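Local coordinates for 33 kDa chaperonin (Thermotoga maritima, PDB 1VQ0), which probably acts as a redox-regulated molecular chaperone that protects thermally unfolding and oxidatively damaged proteins from irreversible aggregation, at residues E36-R41 with I239-D244; R84-S89 with C275-T280. All coordinates share one frame; numbering follows the deposited sequence.

Contact 1 of 2, residues E36-R41 with I239-D244; sequences EEARNR and IKYKCD. With ZN (zinc ion), chain C.
Y241 meets E37, A38 and R41, three residues on one flank of the helix, and the two segments bury 177 Å² between them. The second segment enters as the end of a strand. The backbone N of Y241 is linked to E37 OE1 through a water, to which it donates a weak hydrogen bond. CB of Y241 then lies 3.6 Å from E37 CD. With CG anti to the backbone N (chi1 -157°), the phenol extends toward the helix. R41 CD lies 4.0 Å from Y241 CE1 and A38 CB 3.8 Å from Y241 CE2, both obliquely and from the helix side of the ring. R41 is extended from CG to NE, and its guanidinium is tilted 18° from the phenol plane. R41 NE donates to the anti lone pair of E37 OE2 at 2.8 Å in an almost straight hydrogen bond (175°), part of a salt bridge, which holds arginine and glutamate together beside the tyrosine. Replacing E37 with alanine removes the carboxylate, and R41 would probably lose its charged mate, its guanidinium being set free to turn and the CB of Y241 uncovered. The Y241 hydroxyl is hydrogen-bonded to W277 O and to G97 N. Beyond K242, C243 turns to the zinc, its SG 2.3 Å from the metal, which C245, C275 and C278 also bind. Helix 32-42 thus packs against the end of strand 235-241, with A38 also against L56 of helix 46-62 and Y241 against R96 of the adjacent strand 94-99.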
ATOM      1  N   GLU A  36      -0.499 -26.299 -14.144  1.00 30.06           N
ATOM      2  CA  GLU A  36      -1.432 -27.438 -14.283  1.00 30.82           C
ATOM      3  C   GLU A  36      -2.038 -27.869 -12.936  1.00 30.88           C
ATOM      4  O   GLU A  36      -3.213 -28.153 -12.854  1.00 31.49           O
ATOM      5  CB  GLU A  36      -0.794 -28.644 -14.989  1.00 30.62           C
ATOM      6  CG  GLU A  36      -1.756 -29.835 -15.173  1.00 32.24           C
ATOM      7  CD  GLU A  36      -2.951 -29.590 -16.110  1.00 33.86           C
ATOM      8  OE1 GLU A  36      -2.989 -28.529 -16.755  1.00 31.10           O
ATOM      9  OE2 GLU A  36      -3.855 -30.461 -16.217  1.00 35.02           O
ATOM     10  N   GLU A  37      -1.228 -27.918 -11.891  1.00 31.26           N
ATOM     11  CA  GLU A  37      -1.707 -28.318 -10.561  1.00 31.37           C
ATOM     12  C   GLU A  37      -2.715 -27.315  -9.965  1.00 30.60           C
ATOM     13  O   GLU A  37      -3.684 -27.702  -9.360  1.00 31.24           O
ATOM     14  CB  GLU A  37      -0.507 -28.608  -9.623  1.00 31.29           C
ATOM     15  CG  GLU A  37      -0.853 -28.592  -8.137  1.00 32.51           C
ATOM     16  CD  GLU A  37       0.222 -29.175  -7.233  1.00 30.08           C
ATOM     17  OE1 GLU A  37       1.270 -29.579  -7.723  1.00 32.60           O
ATOM     18  OE2 GLU A  37       0.008 -29.209  -6.016  1.00 29.63           O
ATOM     19  N   ALA A  38      -2.475 -26.020 -10.159  1.00 30.89           N
ATOM     20  CA  ALA A  38      -3.397 -24.978  -9.732  1.00 30.67           C
ATOM     21  C   ALA A  38      -4.752 -25.183 -10.415  1.00 31.62           C
ATOM     22  O   ALA A  38      -5.806 -25.027  -9.771  1.00 32.86           O
ATOM     23  CB  ALA A  38      -2.838 -23.555 -10.095  1.00 29.91           C
ATOM     24  N   ARG A  39      -4.696 -25.498 -11.715  1.00 30.16           N
ATOM     25  CA  ARG A  39      -5.873 -25.714 -12.530  1.00 29.98           C
ATOM     26  C   ARG A  39      -6.686 -26.917 -12.022  1.00 30.45           C
ATOM     27  O   ARG A  39      -7.888 -26.835 -11.914  1.00 30.24           O
ATOM     28  CB  ARG A  39      -5.475 -25.956 -13.988  1.00 29.93           C
ATOM     29  CG  ARG A  39      -6.665 -26.338 -14.882  1.00 30.11           C
ATOM     30  CD  ARG A  39      -6.354 -26.464 -16.352  1.00 33.44           C
ATOM     31  NE  ARG A  39      -6.124 -27.864 -16.669  1.00 37.19           N
ATOM     32  CZ  ARG A  39      -7.058 -28.763 -17.026  1.00 36.14           C
ATOM     33  NH1 ARG A  39      -8.368 -28.462 -17.193  1.00 35.18           N
ATOM     34  NH2 ARG A  39      -6.663 -29.994 -17.262  1.00 32.99           N
ATOM     35  N   ASN A  40      -6.021 -28.036 -11.714  1.00 30.19           N
ATOM     36  CA  ASN A  40      -6.712 -29.169 -11.158  1.00 31.06           C
ATOM     37  C   ASN A  40      -7.207 -29.000  -9.723  1.00 31.25           C
ATOM     38  O   ASN A  40      -8.321 -29.386  -9.410  1.00 32.61           O
ATOM     39  CB  ASN A  40      -5.870 -30.441 -11.294  1.00 32.14           C
ATOM     40  CG  ASN A  40      -5.539 -30.757 -12.750  1.00 35.01           C
ATOM     41  OD1 ASN A  40      -6.367 -30.548 -13.624  1.00 35.01           O
ATOM     42  ND2 ASN A  40      -4.307 -31.187 -13.009  1.00 32.61           N
ATOM     43  N   ARG A  41      -6.391 -28.436  -8.844  1.00 30.89           N
ATOM     44  CA  ARG A  41      -6.810 -28.231  -7.438  1.00 30.89           C
ATOM     45  C   ARG A  41      -8.070 -27.373  -7.361  1.00 30.98           C
ATOM     46  O   ARG A  41      -9.067 -27.727  -6.725  1.00 31.57           O
ATOM     47  CB  ARG A  41      -5.665 -27.615  -6.631  1.00 32.06           C
ATOM     48  CG  ARG A  41      -4.573 -28.623  -6.279  1.00 31.88           C
ATOM     49  CD  ARG A  41      -3.473 -28.020  -5.424  1.00 29.82           C
ATOM     50  NE  ARG A  41      -2.522 -29.002  -4.892  1.00 29.92           N
ATOM     51  CZ  ARG A  41      -2.767 -29.872  -3.910  1.00 31.45           C
ATOM     52  NH1 ARG A  41      -3.955 -29.945  -3.307  1.00 35.56           N
ATOM     53  NH2 ARG A  41      -1.820 -30.706  -3.551  1.00 30.14           N
ATOM     54  N   ILE A 239      10.555 -24.812  -8.909  1.00 34.66           N
ATOM     55  CA  ILE A 239       9.332 -24.089  -8.428  1.00 35.07           C
ATOM     56  C   ILE A 239       8.292 -25.148  -8.129  1.00 35.07           C
ATOM     57  O   ILE A 239       8.088 -26.040  -8.974  1.00 36.58           O
ATOM     58  CB  ILE A 239       8.803 -23.085  -9.496  1.00 34.34           C
ATOM     59  CG1 ILE A 239       9.899 -22.073  -9.858  1.00 32.98           C
ATOM     60  CG2 ILE A 239       7.528 -22.366  -9.034  1.00 34.28           C
ATOM     61  CD1 ILE A 239      10.282 -21.115  -8.740  1.00 31.57           C
ATOM     62  N   LYS A 240       7.693 -25.112  -6.938  1.00 34.10           N
ATOM     63  CA  LYS A 240       6.663 -26.106  -6.596  1.00 33.96           C
ATOM     64  C   LYS A 240       5.438 -25.417  -6.081  1.00 33.12           C
ATOM     65  O   LYS A 240       5.553 -24.424  -5.366  1.00 31.68           O
ATOM     66  CB  LYS A 240       7.112 -27.094  -5.481  1.00 35.93           C
ATOM     67  CG  LYS A 240       8.567 -27.609  -5.474  1.00 40.70           C
ATOM     68  CD  LYS A 240       8.741 -29.015  -5.958  1.00 49.71           C
ATOM     69  CE  LYS A 240       8.917 -30.057  -4.834  1.00 57.83           C
ATOM     70  NZ  LYS A 240      10.348 -30.489  -4.512  1.00 58.94           N
ATOM     71  N   TYR A 241       4.256 -25.946  -6.449  1.00 30.86           N
ATOM     72  CA  TYR A 241       3.031 -25.517  -5.816  1.00 30.30           C
ATOM     73  C   TYR A 241       3.094 -26.019  -4.371  1.00 31.95           C
ATOM     74  O   TYR A 241       3.323 -27.207  -4.128  1.00 32.80           O
ATOM     75  CB  TYR A 241       1.776 -26.048  -6.549  1.00 30.41           C
ATOM     76  CG  TYR A 241       0.546 -25.235  -6.288  1.00 30.13           C
ATOM     77  CD1 TYR A 241      -0.212 -25.454  -5.167  1.00 29.92           C
ATOM     78  CD2 TYR A 241       0.214 -24.181  -7.114  1.00 29.66           C
ATOM     79  CE1 TYR A 241      -1.313 -24.671  -4.898  1.00 27.99           C
ATOM     80  CE2 TYR A 241      -0.866 -23.378  -6.859  1.00 28.65           C
ATOM     81  CZ  TYR A 241      -1.638 -23.636  -5.751  1.00 27.82           C
ATOM     82  OH  TYR A 241      -2.735 -22.847  -5.487  1.00 29.99           O
ATOM     83  N   LYS A 242       2.885 -25.131  -3.404  1.00 32.25           N
ATOM     84  CA  LYS A 242       2.836 -25.573  -2.023  1.00 32.44           C
ATOM     85  C   LYS A 242       1.999 -24.660  -1.143  1.00 31.73           C
ATOM     86  O   LYS A 242       2.069 -23.463  -1.257  1.00 32.31           O
ATOM     87  CB  LYS A 242       4.250 -25.701  -1.450  1.00 33.21           C
ATOM     88  CG  LYS A 242       4.332 -26.774  -0.369  1.00 39.60           C
ATOM     89  CD  LYS A 242       5.655 -26.721   0.382  1.00 48.71           C
ATOM     90  CE  LYS A 242       5.519 -27.379   1.760  1.00 52.94           C
ATOM     91  NZ  LYS A 242       6.767 -28.080   2.105  1.00 53.71           N
ATOM     92  N   CYS A 243       1.226 -25.283  -0.251  1.00 30.38           N
ATOM     93  CA  CYS A 243       0.428 -24.633   0.764  1.00 30.43           C
ATOM     94  C   CYS A 243       0.858 -25.158   2.168  1.00 31.29           C
ATOM     95  O   CYS A 243       1.467 -26.176   2.260  1.00 31.01           O
ATOM     96  CB  CYS A 243      -1.039 -24.934   0.527  1.00 29.50           C
ATOM     97  SG  CYS A 243      -2.134 -23.867   1.439  1.00 29.67           S
ATOM     98  N   ASP A 244       0.567 -24.398   3.225  1.00 32.71           N
ATOM     99  CA  ASP A 244       0.919 -24.720   4.587  1.00 34.99           C
ATOM    100  C   ASP A 244      -0.350 -25.047   5.388  1.00 35.97           C
ATOM    101  O   ASP A 244      -0.299 -25.182   6.594  1.00 37.50           O
ATOM    102  CB  ASP A 244       1.699 -23.561   5.281  1.00 34.36           C
ATOM    103  CG  ASP A 244       0.835 -22.310   5.497  1.00 38.20           C
ATOM    104  OD1 ASP A 244      -0.255 -22.261   4.950  1.00 38.83           O
ATOM    105  OD2 ASP A 244       1.149 -21.327   6.190  1.00 45.23           O
TER
HETATM  106 ZN    ZN C 300      -4.109 -25.093   1.538  1.00 40.42          ZN
HETATM  107  O   HOH W   1       4.045 -28.369  -8.780  1.00 36.17           O

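Contact 2 of 2, residues R84-S89 with C275-T280; sequences RVVAQS and CKWCNT. With ZN (zinc ion), chain C.
W277 carries this contact from the loop side: the six-membered end of its indole reaches V86 and Q88, two residues apart on strand 84-90. CG of W277 is anti to its carbonyl carbon (chi1 -64°), and chi2 of 102° turns the indole so that its far corner extends to the strand, although the CA atoms of V86 and W277 stay 9.0 Å apart. V86 places CG1 anti to the backbone N, which brings this methyl 3.6 Å from W277 CH2 and 3.7 Å from W277 CZ3. The approach is oblique to the ring, and the two side chains cross at about a right angle. Q88 touches with two parts: its CB lies 3.8 Å from W277 CZ3, while its NE2 is 4.0 Å from W277 CH2, the amide plane 32° from that of the indole. This is packing, for the polar bonds of the amide go to other residues, NE2 to T73 OG1 and OE1 to R96 NH2; together they fix how the amide is turned. On either side of W277 in sequence, C275 and C278 bind the zinc, their SG atoms 2.3 Å and 2.4 Å from it. The C278 N also makes a weak hydrogen bond to C275 SG. N279 has a left-handed backbone, and its N bonds to C275 O. A CxxC turn of this kind is half of a four-cysteine zinc site, completed here by C243 and C245, as expected for reduced Hsp33.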
ATOM      1  N   ARG A  84     -10.916 -10.976  -8.479  1.00 36.72           N
ATOM      2  CA  ARG A  84      -9.675 -10.981  -7.726  1.00 37.09           C
ATOM      3  C   ARG A  84      -8.746 -12.121  -8.140  1.00 35.59           C
ATOM      4  O   ARG A  84      -9.197 -13.232  -8.389  1.00 33.65           O
ATOM      5  CB  ARG A  84      -9.936 -11.119  -6.209  1.00 37.03           C
ATOM      6  CG  ARG A  84      -8.843 -10.403  -5.410  1.00 41.60           C
ATOM      7  CD  ARG A  84      -9.202 -10.206  -4.014  1.00 43.16           C
ATOM      8  NE  ARG A  84      -8.249  -9.398  -3.244  1.00 44.08           N
ATOM      9  CZ  ARG A  84      -8.496  -8.997  -1.983  1.00 43.63           C
ATOM     10  NH1 ARG A  84      -9.622  -9.320  -1.377  1.00 46.79           N
ATOM     11  NH2 ARG A  84      -7.644  -8.283  -1.305  1.00 41.94           N
ATOM     12  N   VAL A  85      -7.458 -11.783  -8.229  1.00 34.54           N
ATOM     13  CA  VAL A  85      -6.390 -12.699  -8.566  1.00 34.17           C
ATOM     14  C   VAL A  85      -5.246 -12.510  -7.582  1.00 35.19           C
ATOM     15  O   VAL A  85      -4.682 -11.406  -7.483  1.00 33.75           O
ATOM     16  CB  VAL A  85      -5.850 -12.430  -9.984  1.00 33.99           C
ATOM     17  CG1 VAL A  85      -4.901 -13.499 -10.390  1.00 35.21           C
ATOM     18  CG2 VAL A  85      -6.958 -12.341 -10.968  1.00 37.01           C
ATOM     19  N   VAL A  86      -4.886 -13.599  -6.891  1.00 34.29           N
ATOM     20  CA  VAL A  86      -3.903 -13.575  -5.810  1.00 33.83           C
ATOM     21  C   VAL A  86      -2.835 -14.671  -6.039  1.00 34.00           C
ATOM     22  O   VAL A  86      -3.150 -15.853  -6.231  1.00 33.56           O
ATOM     23  CB  VAL A  86      -4.587 -13.807  -4.422  1.00 33.67           C
ATOM     24  CG1 VAL A  86      -3.590 -13.755  -3.309  1.00 32.93           C
ATOM     25  CG2 VAL A  86      -5.610 -12.773  -4.152  1.00 33.76           C
ATOM     26  N   ALA A  87      -1.581 -14.271  -6.099  1.00 32.84           N
ATOM     27  CA  ALA A  87      -0.516 -15.236  -6.232  1.00 31.59           C
ATOM     28  C   ALA A  87       0.575 -14.940  -5.269  1.00 32.54           C
ATOM     29  O   ALA A  87       1.075 -13.817  -5.251  1.00 34.38           O
ATOM     30  CB  ALA A  87      -0.002 -15.293  -7.645  1.00 29.72           C
ATOM     31  N   GLN A  88       0.920 -15.947  -4.450  1.00 33.43           N
ATOM     32  CA  GLN A  88       2.002 -15.831  -3.477  1.00 32.98           C
ATOM     33  C   GLN A  88       3.183 -16.734  -3.837  1.00 33.03           C
ATOM     34  O   GLN A  88       2.982 -17.858  -4.219  1.00 33.91           O
ATOM     35  CB  GLN A  88       1.482 -16.206  -2.143  1.00 31.25           C
ATOM     36  CG  GLN A  88       2.458 -16.007  -1.009  1.00 30.98           C
ATOM     37  CD  GLN A  88       1.786 -16.214   0.300  1.00 32.04           C
ATOM     38  OE1 GLN A  88       1.780 -17.323   0.830  1.00 37.18           O
ATOM     39  NE2 GLN A  88       1.237 -15.155   0.856  1.00 31.28           N
ATOM     40  N   SER A  89       4.388 -16.199  -3.735  1.00 33.18           N
ATOM     41  CA  SER A  89       5.649 -16.927  -3.799  1.00 32.24           C
ATOM     42  C   SER A  89       6.502 -16.741  -2.524  1.00 33.05           C
ATOM     43  O   SER A  89       6.271 -15.838  -1.724  1.00 33.50           O
ATOM     44  CB  SER A  89       6.458 -16.469  -4.991  1.00 32.52           C
ATOM     45  OG  SER A  89       6.857 -15.124  -4.837  1.00 31.34           O
ATOM     46  N   CYS A 275      -9.585 -24.655   2.237  1.00 40.21           N
ATOM     47  CA  CYS A 275      -8.447 -23.758   2.104  1.00 38.69           C
ATOM     48  C   CYS A 275      -8.543 -23.039   0.760  1.00 38.30           C
ATOM     49  O   CYS A 275      -8.677 -23.663  -0.308  1.00 38.08           O
ATOM     50  CB  CYS A 275      -7.144 -24.541   2.170  1.00 40.22           C
ATOM     51  SG  CYS A 275      -5.739 -23.501   1.781  1.00 40.04           S
ATOM     52  N   LYS A 276      -8.519 -21.717   0.822  1.00 37.36           N
ATOM     53  CA  LYS A 276      -8.717 -20.904  -0.384  1.00 36.84           C
ATOM     54  C   LYS A 276      -7.491 -21.017  -1.302  1.00 35.28           C
ATOM     55  O   LYS A 276      -7.602 -20.792  -2.500  1.00 34.80           O
ATOM     56  CB  LYS A 276      -9.006 -19.440  -0.016  1.00 36.18           C
ATOM     57  CG  LYS A 276      -7.775 -18.678   0.570  1.00 36.91           C
ATOM     58  CD  LYS A 276      -8.125 -17.278   1.116  1.00 35.58           C
ATOM     59  CE  LYS A 276      -6.844 -16.638   1.705  1.00 32.69           C
ATOM     60  NZ  LYS A 276      -6.833 -15.131   1.700  1.00 27.94           N
ATOM     61  N   TRP A 277      -6.327 -21.328  -0.732  1.00 34.10           N
ATOM     62  CA  TRP A 277      -5.095 -21.392  -1.529  1.00 34.78           C
ATOM     63  C   TRP A 277      -4.907 -22.662  -2.372  1.00 35.79           C
ATOM     64  O   TRP A 277      -4.353 -22.632  -3.496  1.00 37.18           O
ATOM     65  CB  TRP A 277      -3.879 -21.204  -0.666  1.00 33.70           C
ATOM     66  CG  TRP A 277      -3.704 -19.876   0.024  1.00 30.40           C
ATOM     67  CD1 TRP A 277      -3.959 -19.646   1.327  1.00 33.10           C
ATOM     68  CD2 TRP A 277      -3.180 -18.629  -0.501  1.00 29.55           C
ATOM     69  NE1 TRP A 277      -3.685 -18.345   1.647  1.00 34.84           N
ATOM     70  CE2 TRP A 277      -3.155 -17.709   0.560  1.00 27.95           C
ATOM     71  CE3 TRP A 277      -2.745 -18.194  -1.752  1.00 26.87           C
ATOM     72  CZ2 TRP A 277      -2.707 -16.386   0.419  1.00 27.73           C
ATOM     73  CZ3 TRP A 277      -2.269 -16.900  -1.897  1.00 26.97           C
ATOM     74  CH2 TRP A 277      -2.285 -15.986  -0.826  1.00 30.87           C
ATOM     75  N   CYS A 278      -5.354 -23.790  -1.845  1.00 35.95           N
ATOM     76  CA  CYS A 278      -5.146 -25.054  -2.540  1.00 36.57           C
ATOM     77  C   CYS A 278      -6.449 -25.877  -2.675  1.00 36.70           C
ATOM     78  O   CYS A 278      -6.434 -26.969  -3.253  1.00 37.28           O
ATOM     79  CB  CYS A 278      -4.052 -25.867  -1.846  1.00 35.09           C
ATOM     80  SG  CYS A 278      -4.616 -26.563  -0.299  1.00 39.14           S
ATOM     81  N   ASN A 279      -7.566 -25.333  -2.187  1.00 36.05           N
ATOM     82  CA  ASN A 279      -8.863 -25.978  -2.320  1.00 36.24           C
ATOM     83  C   ASN A 279      -8.917 -27.369  -1.624  1.00 37.28           C
ATOM     84  O   ASN A 279      -9.719 -28.206  -1.970  1.00 37.31           O
ATOM     85  CB  ASN A 279      -9.234 -26.138  -3.798  1.00 35.89           C
ATOM     86  CG  ASN A 279     -10.736 -26.334  -4.014  1.00 35.84           C
ATOM     87  OD1 ASN A 279     -11.531 -25.996  -3.162  1.00 38.15           O
ATOM     88  ND2 ASN A 279     -11.104 -26.851  -5.161  1.00 28.12           N
ATOM     89  N   THR A 280      -8.051 -27.604  -0.654  1.00 38.23           N
ATOM     90  CA  THR A 280      -8.213 -28.728   0.251  1.00 38.80           C
ATOM     91  C   THR A 280      -9.373 -28.459   1.221  1.00 39.16           C
ATOM     92  O   THR A 280      -9.449 -27.392   1.854  1.00 39.28           O
ATOM     93  CB  THR A 280      -6.950 -28.990   1.026  1.00 39.37           C
ATOM     94  OG1 THR A 280      -5.901 -29.272   0.108  1.00 37.10           O
ATOM     95  CG2 THR A 280      -7.096 -30.292   1.885  1.00 37.83           C
TER
HETATM   96 ZN    ZN C 300      -4.109 -25.093   1.538  1.00 40.42          ZN

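Both contacts set a single aromatic residue against an element of the main fold beside the zinc, and their centres lie 9 Å apart. Contact 2 is the more buried, contact 1 partly exposed around a buried tyrosine. Neither has a direct hydrogen bond across its segments: contact 1 adds a salt bridge within the helix and a weak water bridge, whereas contact 2 relies on van der Waals packing of the indole. One mixed sheet supplies a strand to each, and the metal draws one cysteine from contact 1 and two from contact 2. Probable hydrogen bonds also join them, N279 ND2 to R41 O at 2.7 Å among them, tying the zinc loop to helix 32-42.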